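PDB 2GU1: peptidoglycan DD-endopeptidase ShyB from Vibrio cholerae, which cleaves the peptide cross-links between adjacent peptidoglycan strands as a zinc-dependent DD-endopeptidase, probably allowing new glycan to be inserted as the cell wall expands. Local coordinates for residues A[33-46]-A[255-267]. Numbering follows the deposited sequence.
Sequences QKILSVDLDHLQLD and VVRKHPYAGNYLV
Tyr265 and Asp46 approach from opposite directions and join in a short hydrogen bond: the phenol OH donates to OD1 at 2.6 Å, using the carboxylate's anti lone pair, with carboxylate and ring only 5° from coplanar. Arg257 runs alongside Asp46, pointing the other way, its guanidinium almost perpendicular to the carboxylate; NH2 gives a weak bond to the Asp46 backbone O, and NE forms a long salt bridge with Asp46 OD1 (3.8 Å). An aspartate suits this place because one oxygen serves both Tyr265 and Arg257. Leu43 fits beside this polar cluster because its two methyls serve two rings. CD1 sits over a face of Tyr265, 4.0 Å from the ring centroid, while CD2 makes a CH-pi contact with His259 and also touches Ala262 CB. Leu40 CD1 lies against Ala262, 3.3 Å from CA, a fit that the short alanine side chain permits. Farther along, the flat ring of Tyr261 can lie against the backbone of helix 29-38, Ser37 CA centred over it at 3.8 Å from the centroid, with Leu36 CB packed on CE2.

The imidazole of His259 is fixed from both ends. ND1 accepts from Tyr261 N, nearer the ring plane, and Ala262 N, well out of it, so this nitrogen should be without a proton. A water 2.9 Å from His259 NE2 donates to Asp39 OD2. Asp39 in turn accepts from Leu45 N and is held through OD1 by Tyr79. A second water donates to Tyr265 OH and Leu43 O.

The contact docks the LysM-like domain onto a beta hairpin of the M23 peptidase domain. The side chain of Leu40 lies about 8 Å from the catalytic zinc ion, so the docked domain probably limits access there. A short bond to what is probably a carboxylate anion, together with water links, fixes the domains' relative position, with partly buried apolar contacts of Leu43 and Leu40 filling in between.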
ATOM      1  N   GLN A  33      21.030  -9.754  -0.733  1.00 22.47           N
ATOM      2  CA  GLN A  33      20.244 -10.547  -1.687  1.00 22.79           C
ATOM      3  C   GLN A  33      19.296 -11.560  -1.038  1.00 23.20           C
ATOM      4  O   GLN A  33      18.220 -11.847  -1.572  1.00 22.42           O
ATOM      5  CB  GLN A  33      21.172 -11.278  -2.672  1.00 23.33           C
ATOM      6  CG  GLN A  33      21.922 -10.354  -3.622  1.00 26.98           C
ATOM      7  CD  GLN A  33      21.104  -9.128  -3.976  1.00 31.49           C
ATOM      8  OE1 GLN A  33      21.289  -8.056  -3.396  1.00 36.02           O
ATOM      9  NE2 GLN A  33      20.173  -9.285  -4.909  1.00 27.42           N
ATOM     10  N   LYS A  34      19.684 -12.115   0.105  1.00 24.94           N
ATOM     11  CA  LYS A  34      18.816 -13.074   0.777  1.00 26.33           C
ATOM     12  C   LYS A  34      17.603 -12.364   1.378  1.00 27.34           C
ATOM     13  O   LYS A  34      16.502 -12.931   1.444  1.00 27.39           O
ATOM     14  CB  LYS A  34      19.578 -13.833   1.871  1.00 27.95           C
ATOM     15  CG  LYS A  34      20.648 -14.791   1.338  1.00 30.71           C
ATOM     16  CD  LYS A  34      20.115 -15.647   0.176  1.00 36.25           C
ATOM     17  CE  LYS A  34      18.823 -16.396   0.536  1.00 39.48           C
ATOM     18  NZ  LYS A  34      18.124 -16.965  -0.665  1.00 39.53           N
ATOM     19  N   ILE A  35      17.809 -11.125   1.822  1.00 24.72           N
ATOM     20  CA  ILE A  35      16.728 -10.331   2.400  1.00 23.74           C
ATOM     21  C   ILE A  35      15.772  -9.906   1.280  1.00 22.90           C
ATOM     22  O   ILE A  35      14.556  -9.996   1.422  1.00 22.71           O
ATOM     23  CB  ILE A  35      17.290  -9.081   3.119  1.00 24.20           C
ATOM     24  CG1 ILE A  35      18.079  -9.516   4.362  1.00 25.91           C
ATOM     25  CG2 ILE A  35      16.170  -8.122   3.484  1.00 23.85           C
ATOM     26  CD1 ILE A  35      17.274 -10.323   5.364  1.00 24.47           C
ATOM     27  N   LEU A  36      16.336  -9.450   0.166  1.00 25.21           N
ATOM     28  CA  LEU A  36      15.540  -9.028  -0.984  1.00 27.95           C
ATOM     29  C   LEU A  36      14.736 -10.214  -1.518  1.00 28.18           C
ATOM     30  O   LEU A  36      13.580 -10.071  -1.927  1.00 27.79           O
ATOM     31  CB  LEU A  36      16.466  -8.482  -2.076  1.00 29.35           C
ATOM     32  CG  LEU A  36      16.646  -6.963  -2.189  1.00 32.28           C
ATOM     33  CD1 LEU A  36      16.611  -6.307  -0.831  1.00 34.41           C
ATOM     34  CD2 LEU A  36      17.955  -6.676  -2.918  1.00 30.19           C
ATOM     35  N   SER A  37      15.357 -11.387  -1.497  1.00 29.05           N
ATOM     36  CA  SER A  37      14.725 -12.617  -1.970  1.00 30.51           C
ATOM     37  C   SER A  37      13.469 -12.985  -1.196  1.00 30.51           C
ATOM     38  O   SER A  37      12.432 -13.301  -1.785  1.00 28.92           O
ATOM     39  CB  SER A  37      15.710 -13.783  -1.897  1.00 31.29           C
ATOM     40  OG  SER A  37      15.108 -14.970  -2.387  1.00 36.07           O
ATOM     41  N   VAL A  38      13.551 -12.967   0.127  1.00 28.60           N
ATOM     42  CA  VAL A  38      12.381 -13.315   0.910  1.00 28.73           C
ATOM     43  C   VAL A  38      11.352 -12.183   0.841  1.00 28.57           C
ATOM     44  O   VAL A  38      10.152 -12.431   0.963  1.00 28.57           O
ATOM     45  CB  VAL A  38      12.757 -13.631   2.388  1.00 30.26           C
ATOM     46  CG1 VAL A  38      13.331 -12.400   3.059  1.00 28.25           C
ATOM     47  CG2 VAL A  38      11.531 -14.150   3.142  1.00 29.92           C
ATOM     48  N   ASP A  39      11.808 -10.950   0.609  1.00 27.53           N
ATOM     49  CA  ASP A  39      10.876  -9.822   0.529  1.00 26.20           C
ATOM     50  C   ASP A  39      10.090  -9.734  -0.783  1.00 24.70           C
ATOM     51  O   ASP A  39       9.224  -8.871  -0.938  1.00 23.09           O
ATOM     52  CB  ASP A  39      11.592  -8.490   0.775  1.00 27.04           C
ATOM     53  CG  ASP A  39      10.663  -7.442   1.382  1.00 28.60           C
ATOM     54  OD1 ASP A  39       9.867  -7.811   2.278  1.00 25.66           O
ATOM     55  OD2 ASP A  39      10.726  -6.260   0.978  1.00 27.07           O
ATOM     56  N   LEU A  40      10.394 -10.619  -1.725  1.00 22.14           N
ATOM     57  CA  LEU A  40       9.676 -10.641  -2.997  1.00 22.15           C
ATOM     58  C   LEU A  40       8.180 -10.782  -2.740  1.00 22.98           C
ATOM     59  O   LEU A  40       7.367 -10.124  -3.376  1.00 25.09           O
ATOM     60  CB  LEU A  40      10.149 -11.822  -3.854  1.00 23.14           C
ATOM     61  CG  LEU A  40       9.253 -12.279  -5.020  1.00 22.80           C
ATOM     62  CD1 LEU A  40       9.063 -11.147  -6.006  1.00 24.57           C
ATOM     63  CD2 LEU A  40       9.897 -13.486  -5.704  1.00 24.11           C
ATOM     64  N   ASP A  41       7.826 -11.636  -1.789  1.00 23.56           N
ATOM     65  CA  ASP A  41       6.427 -11.893  -1.469  1.00 24.60           C
ATOM     66  C   ASP A  41       5.748 -10.910  -0.525  1.00 25.52           C
ATOM     67  O   ASP A  41       4.575 -11.084  -0.187  1.00 24.82           O
ATOM     68  CB  ASP A  41       6.305 -13.302  -0.906  1.00 25.49           C
ATOM     69  CG  ASP A  41       6.754 -14.346  -1.897  1.00 27.40           C
ATOM     70  OD1 ASP A  41       6.160 -14.392  -2.995  1.00 31.24           O
ATOM     71  OD2 ASP A  41       7.701 -15.102  -1.600  1.00 24.72           O
ATOM     72  N   HIS A  42       6.461  -9.864  -0.123  1.00 24.20           N
ATOM     73  CA  HIS A  42       5.894  -8.898   0.806  1.00 26.31           C
ATOM     74  C   HIS A  42       6.147  -7.462   0.382  1.00 25.21           C
ATOM     75  O   HIS A  42       5.284  -6.594   0.560  1.00 26.73           O
ATOM     76  CB  HIS A  42       6.486  -9.159   2.189  1.00 26.48           C
ATOM     77  CG  HIS A  42       6.401 -10.592   2.602  1.00 28.24           C
ATOM     78  ND1 HIS A  42       5.230 -11.171   3.045  1.00 28.13           N
ATOM     79  CD2 HIS A  42       7.321 -11.586   2.566  1.00 28.81           C
ATOM     80  CE1 HIS A  42       5.431 -12.457   3.263  1.00 30.04           C
ATOM     81  NE2 HIS A  42       6.692 -12.734   2.980  1.00 29.69           N
ATOM     82  N   LEU A  43       7.333  -7.232  -0.182  1.00 23.84           N
ATOM     83  CA  LEU A  43       7.777  -5.923  -0.660  1.00 24.62           C
ATOM     84  C   LEU A  43       7.561  -4.829   0.387  1.00 25.00           C
ATOM     85  O   LEU A  43       7.028  -3.759   0.088  1.00 26.22           O
ATOM     86  CB  LEU A  43       7.065  -5.562  -1.973  1.00 24.07           C
ATOM     87  CG  LEU A  43       7.308  -6.513  -3.158  1.00 23.12           C
ATOM     88  CD1 LEU A  43       6.413  -6.127  -4.310  1.00 21.33           C
ATOM     89  CD2 LEU A  43       8.774  -6.468  -3.584  1.00 25.13           C
ATOM     90  N   GLN A  44       7.976  -5.120   1.617  1.00 23.67           N
ATOM     91  CA  GLN A  44       7.850  -4.177   2.727  1.00 23.60           C
ATOM     92  C   GLN A  44       9.060  -3.228   2.766  1.00 22.51           C
ATOM     93  O   GLN A  44       8.931  -2.033   3.013  1.00 20.47           O
ATOM     94  CB  GLN A  44       7.805  -4.936   4.054  1.00 28.16           C
ATOM     95  CG  GLN A  44       6.787  -6.068   4.132  1.00 33.22           C
ATOM     96  CD  GLN A  44       5.435  -5.601   4.606  1.00 37.84           C
ATOM     97  OE1 GLN A  44       4.825  -4.715   4.011  1.00 40.11           O
ATOM     98  NE2 GLN A  44       4.951  -6.201   5.690  1.00 40.74           N
ATOM     99  N   LEU A  45      10.239  -3.778   2.525  1.00 21.33           N
ATOM    100  CA  LEU A  45      11.470  -2.997   2.595  1.00 22.14           C
ATOM    101  C   LEU A  45      11.650  -1.907   1.542  1.00 22.81           C
ATOM    102  O   LEU A  45      12.422  -0.972   1.746  1.00 23.03           O
ATOM    103  CB  LEU A  45      12.665  -3.955   2.605  1.00 18.08           C
ATOM    104  CG  LEU A  45      12.662  -4.825   3.876  1.00 23.45           C
ATOM    105  CD1 LEU A  45      13.644  -5.981   3.729  1.00 19.10           C
ATOM    106  CD2 LEU A  45      13.002  -3.954   5.103  1.00 21.76           C
ATOM    107  N   ASP A  46      10.933  -2.003   0.427  1.00 22.65           N
ATOM    108  CA  ASP A  46      11.047  -0.984  -0.614  1.00 26.57           C
ATOM    109  C   ASP A  46      10.359   0.317  -0.199  1.00 27.29           C
ATOM    110  O   ASP A  46      10.649   1.385  -0.742  1.00 31.46           O
ATOM    111  CB  ASP A  46      10.419  -1.473  -1.917  1.00 28.56           C
ATOM    112  CG  ASP A  46      11.420  -2.116  -2.843  1.00 28.92           C
ATOM    113  OD1 ASP A  46      11.029  -2.455  -3.971  1.00 30.74           O
ATOM    114  OD2 ASP A  46      12.593  -2.285  -2.455  1.00 30.15           O
ATOM    115  N   VAL A 255       4.221   3.976  -6.796  1.00 36.55           N
ATOM    116  CA  VAL A 255       5.500   3.279  -6.812  1.00 35.16           C
ATOM    117  C   VAL A 255       5.849   2.736  -8.195  1.00 35.27           C
ATOM    118  O   VAL A 255       5.007   2.149  -8.872  1.00 32.34           O
ATOM    119  CB  VAL A 255       5.505   2.099  -5.823  1.00 34.86           C
ATOM    120  CG1 VAL A 255       6.842   1.380  -5.871  1.00 31.01           C
ATOM    121  CG2 VAL A 255       5.212   2.595  -4.420  1.00 37.42           C
ATOM    122  N   VAL A 256       7.100   2.936  -8.593  1.00 36.01           N
ATOM    123  CA  VAL A 256       7.617   2.474  -9.883  1.00 37.60           C
ATOM    124  C   VAL A 256       9.050   2.038  -9.617  1.00 37.95           C
ATOM    125  O   VAL A 256       9.950   2.876  -9.561  1.00 37.38           O
ATOM    126  CB  VAL A 256       7.635   3.612 -10.928  1.00 38.21           C
ATOM    127  CG1 VAL A 256       8.202   3.106 -12.245  1.00 38.88           C
ATOM    128  CG2 VAL A 256       6.245   4.153 -11.130  1.00 40.44           C
ATOM    129  N   ARG A 257       9.263   0.735  -9.447  1.00 37.35           N
ATOM    130  CA  ARG A 257      10.595   0.222  -9.153  1.00 37.22           C
ATOM    131  C   ARG A 257      11.065  -0.964  -9.977  1.00 36.60           C
ATOM    132  O   ARG A 257      10.277  -1.660 -10.621  1.00 32.26           O
ATOM    133  CB  ARG A 257      10.693  -0.202  -7.687  1.00 39.60           C
ATOM    134  CG  ARG A 257      10.415   0.881  -6.678  1.00 43.77           C
ATOM    135  CD  ARG A 257      11.021   0.498  -5.334  1.00 46.03           C
ATOM    136  NE  ARG A 257      10.527   1.343  -4.252  1.00 49.00           N
ATOM    137  CZ  ARG A 257      10.585   2.669  -4.251  1.00 50.35           C
ATOM    138  NH1 ARG A 257      11.122   3.314  -5.281  1.00 51.10           N
ATOM    139  NH2 ARG A 257      10.101   3.351  -3.221  1.00 50.37           N
ATOM    140  N   LYS A 258      12.377  -1.183  -9.924  1.00 34.94           N
ATOM    141  CA  LYS A 258      13.017  -2.308 -10.583  1.00 36.67           C
ATOM    142  C   LYS A 258      13.613  -3.095  -9.418  1.00 35.78           C
ATOM    143  O   LYS A 258      14.620  -2.695  -8.836  1.00 37.77           O
ATOM    144  CB  LYS A 258      14.134  -1.848 -11.523  1.00 38.47           C
ATOM    145  CG  LYS A 258      14.584  -2.925 -12.512  1.00 42.00           C
ATOM    146  CD  LYS A 258      15.028  -4.201 -11.808  1.00 42.99           C
ATOM    147  CE  LYS A 258      14.800  -5.438 -12.677  1.00 44.87           C
ATOM    148  NZ  LYS A 258      15.143  -6.708 -11.963  1.00 41.88           N
ATOM    149  N   HIS A 259      12.983  -4.213  -9.085  1.00 33.87           N
ATOM    150  CA  HIS A 259      13.413  -5.052  -7.978  1.00 32.00           C
ATOM    151  C   HIS A 259      14.157  -6.281  -8.500  1.00 31.60           C
ATOM    152  O   HIS A 259      13.758  -6.886  -9.494  1.00 31.00           O
ATOM    153  CB  HIS A 259      12.175  -5.453  -7.172  1.00 29.93           C
ATOM    154  CG  HIS A 259      12.475  -6.107  -5.860  1.00 27.92           C
ATOM    155  ND1 HIS A 259      12.873  -7.423  -5.755  1.00 28.99           N
ATOM    156  CD2 HIS A 259      12.389  -5.637  -4.593  1.00 27.40           C
ATOM    157  CE1 HIS A 259      13.013  -7.736  -4.479  1.00 26.79           C
ATOM    158  NE2 HIS A 259      12.725  -6.670  -3.754  1.00 26.53           N
ATOM    159  N   PRO A 260      15.259  -6.664  -7.836  1.00 31.49           N
ATOM    160  CA  PRO A 260      16.047  -7.828  -8.260  1.00 30.93           C
ATOM    161  C   PRO A 260      15.229  -9.112  -8.377  1.00 30.65           C
ATOM    162  O   PRO A 260      15.503  -9.960  -9.233  1.00 30.65           O
ATOM    163  CB  PRO A 260      17.121  -7.939  -7.174  1.00 32.40           C
ATOM    164  CG  PRO A 260      17.259  -6.525  -6.676  1.00 33.16           C
ATOM    165  CD  PRO A 260      15.838  -6.041  -6.632  1.00 31.79           C
ATOM    166  N   TYR A 261      14.223  -9.249  -7.520  1.00 27.79           N
ATOM    167  CA  TYR A 261      13.399 -10.448  -7.519  1.00 28.81           C
ATOM    168  C   TYR A 261      11.978 -10.252  -8.033  1.00 26.73           C
ATOM    169  O   TYR A 261      11.433 -11.126  -8.711  1.00 26.90           O
ATOM    170  CB  TYR A 261      13.398 -11.035  -6.108  1.00 29.30           C
ATOM    171  CG  TYR A 261      14.785 -11.482  -5.709  1.00 32.87           C
ATOM    172  CD1 TYR A 261      15.273 -12.726  -6.099  1.00 32.44           C
ATOM    173  CD2 TYR A 261      15.652 -10.614  -5.041  1.00 33.22           C
ATOM    174  CE1 TYR A 261      16.591 -13.095  -5.846  1.00 35.70           C
ATOM    175  CE2 TYR A 261      16.974 -10.973  -4.781  1.00 35.37           C
ATOM    176  CZ  TYR A 261      17.437 -12.213  -5.189  1.00 36.56           C
ATOM    177  OH  TYR A 261      18.750 -12.562  -4.963  1.00 38.78           O
ATOM    178  N   ALA A 262      11.380  -9.112  -7.720  1.00 23.22           N
ATOM    179  CA  ALA A 262      10.024  -8.830  -8.186  1.00 23.62           C
ATOM    180  C   ALA A 262      10.095  -8.234  -9.589  1.00 22.07           C
ATOM    181  O   ALA A 262       9.069  -8.007 -10.229  1.00 23.24           O
ATOM    182  CB  ALA A 262       9.329  -7.867  -7.236  1.00 18.69           C
ATOM    183  N   GLY A 263      11.316  -7.999 -10.059  1.00 22.03           N
ATOM    184  CA  GLY A 263      11.521  -7.423 -11.382  1.00 23.17           C
ATOM    185  C   GLY A 263      10.935  -6.028 -11.416  1.00 22.47           C
ATOM    186  O   GLY A 263      10.863  -5.362 -10.379  1.00 22.69           O
ATOM    187  N   ASN A 264      10.529  -5.568 -12.598  1.00 22.94           N
ATOM    188  CA  ASN A 264       9.911  -4.254 -12.720  1.00 21.82           C
ATOM    189  C   ASN A 264       8.506  -4.356 -12.131  1.00 23.23           C
ATOM    190  O   ASN A 264       7.739  -5.263 -12.483  1.00 18.85           O
ATOM    191  CB  ASN A 264       9.804  -3.833 -14.189  1.00 23.82           C
ATOM    192  CG  ASN A 264      11.154  -3.629 -14.836  1.00 27.92           C
ATOM    193  OD1 ASN A 264      11.962  -2.835 -14.365  1.00 27.91           O
ATOM    194  ND2 ASN A 264      11.404  -4.343 -15.930  1.00 26.53           N
ATOM    195  N   TYR A 265       8.159  -3.449 -11.221  1.00 22.38           N
ATOM    196  CA  TYR A 265       6.826  -3.511 -10.650  1.00 22.78           C
ATOM    197  C   TYR A 265       6.237  -2.144 -10.404  1.00 24.80           C
ATOM    198  O   TYR A 265       6.943  -1.125 -10.365  1.00 25.89           O
ATOM    199  CB  TYR A 265       6.804  -4.399  -9.384  1.00 24.38           C
ATOM    200  CG  TYR A 265       7.272  -3.770  -8.088  1.00 22.74           C
ATOM    201  CD1 TYR A 265       6.380  -3.089  -7.258  1.00 25.72           C
ATOM    202  CD2 TYR A 265       8.588  -3.921  -7.658  1.00 24.44           C
ATOM    203  CE1 TYR A 265       6.788  -2.582  -6.017  1.00 28.07           C
ATOM    204  CE2 TYR A 265       9.007  -3.419  -6.421  1.00 26.25           C
ATOM    205  CZ  TYR A 265       8.105  -2.758  -5.603  1.00 28.65           C
ATOM    206  OH  TYR A 265       8.505  -2.317  -4.352  1.00 26.93           O
ATOM    207  N   LEU A 266       4.923  -2.126 -10.260  1.00 24.60           N
ATOM    208  CA  LEU A 266       4.196  -0.886 -10.091  1.00 27.38           C
ATOM    209  C   LEU A 266       3.164  -1.050  -8.985  1.00 26.20           C
ATOM    210  O   LEU A 266       2.661  -2.148  -8.747  1.00 22.90           O
ATOM    211  CB  LEU A 266       3.493  -0.580 -11.419  1.00 33.58           C
ATOM    212  CG  LEU A 266       3.032   0.793 -11.891  1.00 39.65           C
ATOM    213  CD1 LEU A 266       4.226   1.724 -12.068  1.00 40.96           C
ATOM    214  CD2 LEU A 266       2.308   0.618 -13.223  1.00 41.91           C
ATOM    215  N   VAL A 267       2.841   0.051  -8.320  1.00 24.76           N
ATOM    216  CA  VAL A 267       1.833   0.034  -7.271  1.00 24.13           C
ATOM    217  C   VAL A 267       0.941   1.245  -7.483  1.00 25.91           C
ATOM    218  O   VAL A 267       1.427   2.363  -7.670  1.00 26.46           O
ATOM    219  CB  VAL A 267       2.450   0.127  -5.857  1.00 25.51           C
ATOM    220  CG1 VAL A 267       1.327   0.181  -4.816  1.00 24.41           C
ATOM    221  CG2 VAL A 267       3.360  -1.077  -5.600  1.00 25.22           C
TER
HETATM  222  O   HOH W   1      12.536  -5.659  -1.083  1.00 37.99           O
HETATM  223  O   HOH W   2       6.633  -1.910  -1.946  1.00 27.12           O